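Local coordinates for hypothetical protein PAE2307 (Pyrobaculum aerophilum, PDB 1WVQ) that probably acts as an adenosine-specific kinase and carries a phosphorylated histidine, at residues I29-D34 with I50-A55. Numbering follows the deposited sequence.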
ATOM      1  N   ILE A  29       3.630 -19.549  10.979  1.00 10.61           N
ATOM      2  CA  ILE A  29       2.390 -19.900  11.653  1.00 11.53           C
ATOM      3  C   ILE A  29       1.445 -18.727  11.922  1.00 10.35           C
ATOM      4  O   ILE A  29       0.229 -18.907  11.954  1.00 10.27           O
ATOM      5  CB  ILE A  29       2.713 -20.653  12.974  1.00 12.84           C
ATOM      6  CG1 ILE A  29       1.535 -21.533  13.380  1.00 16.11           C
ATOM      7  CG2 ILE A  29       3.065 -19.669  14.069  1.00 14.69           C
ATOM      8  CD1 ILE A  29       1.871 -22.508  14.503  1.00 17.79           C
ATOM      9  N   LYS A  30       1.992 -17.528  12.096  1.00  9.46           N
ATOM     10  CA  LYS A  30       1.151 -16.364  12.364  1.00  9.57           C
ATOM     11  C   LYS A  30       0.196 -16.070  11.202  1.00  9.46           C
ATOM     12  O   LYS A  30      -0.772 -15.335  11.361  1.00  9.80           O
ATOM     13  CB  LYS A  30       2.024 -15.142  12.666  1.00  9.68           C
ATOM     14  CG  LYS A  30       1.256 -13.966  13.280  1.00  9.19           C
ATOM     15  CD  LYS A  30       2.192 -12.968  13.970  1.00  9.28           C
ATOM     16  CE  LYS A  30       3.034 -12.153  12.992  1.00  9.31           C
ATOM     17  NZ  LYS A  30       2.229 -11.081  12.332  1.00 10.23           N
ATOM     18  N   THR A  31       0.465 -16.652  10.038  1.00  9.28           N
ATOM     19  CA  THR A  31      -0.386 -16.454   8.869  1.00  8.94           C
ATOM     20  C   THR A  31      -1.869 -16.695   9.165  1.00  9.81           C
ATOM     21  O   THR A  31      -2.731 -15.908   8.757  1.00  9.39           O
ATOM     22  CB  THR A  31       0.030 -17.404   7.713  1.00  8.47           C
ATOM     23  OG1 THR A  31       1.312 -17.015   7.210  1.00  9.71           O
ATOM     24  CG2 THR A  31      -0.987 -17.355   6.574  1.00  9.18           C
ATOM     25  N   VAL A  32      -2.169 -17.776   9.876  1.00  9.60           N
ATOM     26  CA  VAL A  32      -3.560 -18.097  10.162  1.00  9.77           C
ATOM     27  C   VAL A  32      -4.279 -17.000  10.945  1.00  9.42           C
ATOM     28  O   VAL A  32      -5.424 -16.676  10.638  1.00  9.78           O
ATOM     29  CB  VAL A  32      -3.687 -19.458  10.898  1.00 10.23           C
ATOM     30  CG1 VAL A  32      -3.194 -19.344  12.318  1.00 12.85           C
ATOM     31  CG2 VAL A  32      -5.132 -19.934  10.867  1.00 11.10           C
ATOM     32  N   GLU A  33      -3.616 -16.414  11.936  1.00  8.79           N
ATOM     33  CA  GLU A  33      -4.246 -15.352  12.714  1.00  9.26           C
ATOM     34  C   GLU A  33      -4.337 -14.053  11.921  1.00  8.41           C
ATOM     35  O   GLU A  33      -5.352 -13.353  11.981  1.00  9.04           O
ATOM     36  CB  GLU A  33      -3.487 -15.122  14.023  1.00  9.98           C
ATOM     37  CG  GLU A  33      -3.560 -16.325  14.959  1.00  9.89           C
ATOM     38  CD  GLU A  33      -3.310 -15.980  16.419  1.00 12.87           C
ATOM     39  OE1 GLU A  33      -3.461 -14.801  16.803  1.00 12.47           O
ATOM     40  OE2 GLU A  33      -2.989 -16.909  17.186  1.00 13.29           O
ATOM     41  N   ASP A  34      -3.296 -13.726  11.167  1.00  8.60           N
ATOM     42  CA  ASP A  34      -3.328 -12.494  10.393  1.00  8.62           C
ATOM     43  C   ASP A  34      -4.399 -12.528   9.305  1.00  8.41           C
ATOM     44  O   ASP A  34      -5.042 -11.513   9.034  1.00 10.02           O
ATOM     45  CB  ASP A  34      -1.952 -12.197   9.789  1.00  8.99           C
ATOM     46  CG  ASP A  34      -0.925 -11.787  10.844  1.00 11.12           C
ATOM     47  OD1 ASP A  34      -1.319 -11.464  11.990  1.00 11.15           O
ATOM     48  OD2 ASP A  34       0.282 -11.766  10.521  1.00 12.01           O
ATOM     49  N   ILE A  50     -10.784 -20.338   7.076  1.00 10.68           N
ATOM     50  CA  ILE A  50      -9.422 -20.158   6.581  1.00 11.56           C
ATOM     51  C   ILE A  50      -8.544 -21.280   7.118  1.00 10.70           C
ATOM     52  O   ILE A  50      -8.608 -21.624   8.297  1.00 11.80           O
ATOM     53  CB  ILE A  50      -8.840 -18.746   6.969  1.00 13.44           C
ATOM     54  CG1 ILE A  50      -7.398 -18.600   6.456  1.00 15.01           C
ATOM     55  CG2 ILE A  50      -8.952 -18.515   8.462  1.00 16.40           C
ATOM     56  CD1 ILE A  50      -6.313 -19.102   7.403  1.00 15.84           C
ATOM     57  N   ALA A  51      -7.757 -21.876   6.229  1.00 10.45           N
ATOM     58  CA  ALA A  51      -6.855 -22.957   6.609  1.00 10.18           C
ATOM     59  C   ALA A  51      -5.479 -22.676   6.017  1.00 10.03           C
ATOM     60  O   ALA A  51      -5.367 -22.163   4.904  1.00 10.82           O
ATOM     61  CB  ALA A  51      -7.395 -24.293   6.110  1.00 10.89           C
ATOM     62  N   PHE A  52      -4.437 -23.014   6.770  1.00 10.68           N
ATOM     63  CA  PHE A  52      -3.056 -22.779   6.353  1.00 11.20           C
ATOM     64  C   PHE A  52      -2.192 -24.014   6.584  1.00 11.04           C
ATOM     65  O   PHE A  52      -2.234 -24.613   7.655  1.00 11.05           O
ATOM     66  CB  PHE A  52      -2.491 -21.591   7.138  1.00 11.87           C
ATOM     67  CG  PHE A  52      -1.003 -21.403   6.995  1.00 10.70           C
ATOM     68  CD1 PHE A  52      -0.447 -21.015   5.784  1.00 12.51           C
ATOM     69  CD2 PHE A  52      -0.165 -21.573   8.092  1.00 12.66           C
ATOM     70  CE1 PHE A  52       0.926 -20.794   5.666  1.00 11.41           C
ATOM     71  CE2 PHE A  52       1.210 -21.357   7.989  1.00 11.96           C
ATOM     72  CZ  PHE A  52       1.757 -20.964   6.776  1.00 11.98           C
ATOM     73  N   CYS A  53      -1.408 -24.385   5.576  1.00 11.16           N
ATOM     74  CA  CYS A  53      -0.534 -25.549   5.680  1.00 10.54           C
ATOM     75  C   CYS A  53       0.825 -25.214   6.287  1.00 11.06           C
ATOM     76  O   CYS A  53       1.722 -24.744   5.592  1.00 11.15           O
ATOM     77  CB  CYS A  53      -0.318 -26.178   4.301  1.00 11.65           C
ATOM     78  SG  CYS A  53      -1.788 -26.954   3.605  1.00 15.00           S
ATOM     79  N   GLU A  54       0.967 -25.448   7.588  1.00 11.24           N
ATOM     80  CA  GLU A  54       2.233 -25.218   8.273  1.00 11.46           C
ATOM     81  C   GLU A  54       3.190 -26.217   7.620  1.00 11.56           C
ATOM     82  O   GLU A  54       2.912 -27.413   7.594  1.00 11.61           O
ATOM     83  CB  GLU A  54       2.063 -25.505   9.767  1.00 11.65           C
ATOM     84  CG  GLU A  54       3.352 -25.522  10.558  1.00 12.90           C
ATOM     85  CD  GLU A  54       3.118 -25.815  12.029  1.00 12.28           C
ATOM     86  OE1 GLU A  54       2.210 -26.610  12.345  1.00 12.96           O
ATOM     87  OE2 GLU A  54       3.857 -25.261  12.870  1.00 13.82           O
ATOM     88  N   ALA A  55       4.311 -25.728   7.097  1.00 11.63           N
ATOM     89  CA  ALA A  55       5.246 -26.591   6.379  1.00 11.47           C
ATOM     90  C   ALA A  55       6.401 -27.206   7.157  1.00 11.29           C
ATOM     91  O   ALA A  55       7.182 -27.972   6.589  1.00 12.43           O
ATOM     92  CB  ALA A  55       5.786 -25.854   5.159  1.00 12.55           C
TER
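Val-32 and Phe-52 bring the backbones to 6.1 Å between their CA atoms, and Ile-29 stands similarly near Glu-54, so residues 29-34, at the start of helix 31-40, lie over the C-terminal end of strand 47-53. With no polar bond linking 29-34 to 50-55, side-chain packing carries the contact. Its centre is the Phe-52 ring: Thr-31 CB sits 3.9 Å from the ring centroid and only 3° off the normal, a CH-pi contact over one face. Thr-31 CG2 covers the same face at 3.8 Å from Phe-52 CD1, while Thr-31 OG1 is hydrogen-bonded to the carbonyl of Phe-28. The ring's opposite face has the backbone N of Glu-54, nearer the periphery than the centre. Strand 47-53 runs between 60-65 and 87-92 in the chain's five-stranded antiparallel sheet, part of its adenosine-specific kinase domain; Ile-50 and Phe-52 face helix 31-40, whereas the alternating Ala-51 packs on helix 68-81. Ile-50 CD1 lies 3.8 Å from Val-32 CG2, its CG1 branch extended opposite the backbone N (chi1 179°) and then turned by chi2 -88°. At the loop end Ile-29 and Glu-54 run alongside each other, Ile-29 CD1 in van der Waals contact 3.8 Å from Glu-54 OE2; OE1 takes the salt bridge with Arg-62 and the Leu-60 amide. Just beyond, the Ala-55 amide donates to a phosphate oxygen of the phosphohistidine at position 85.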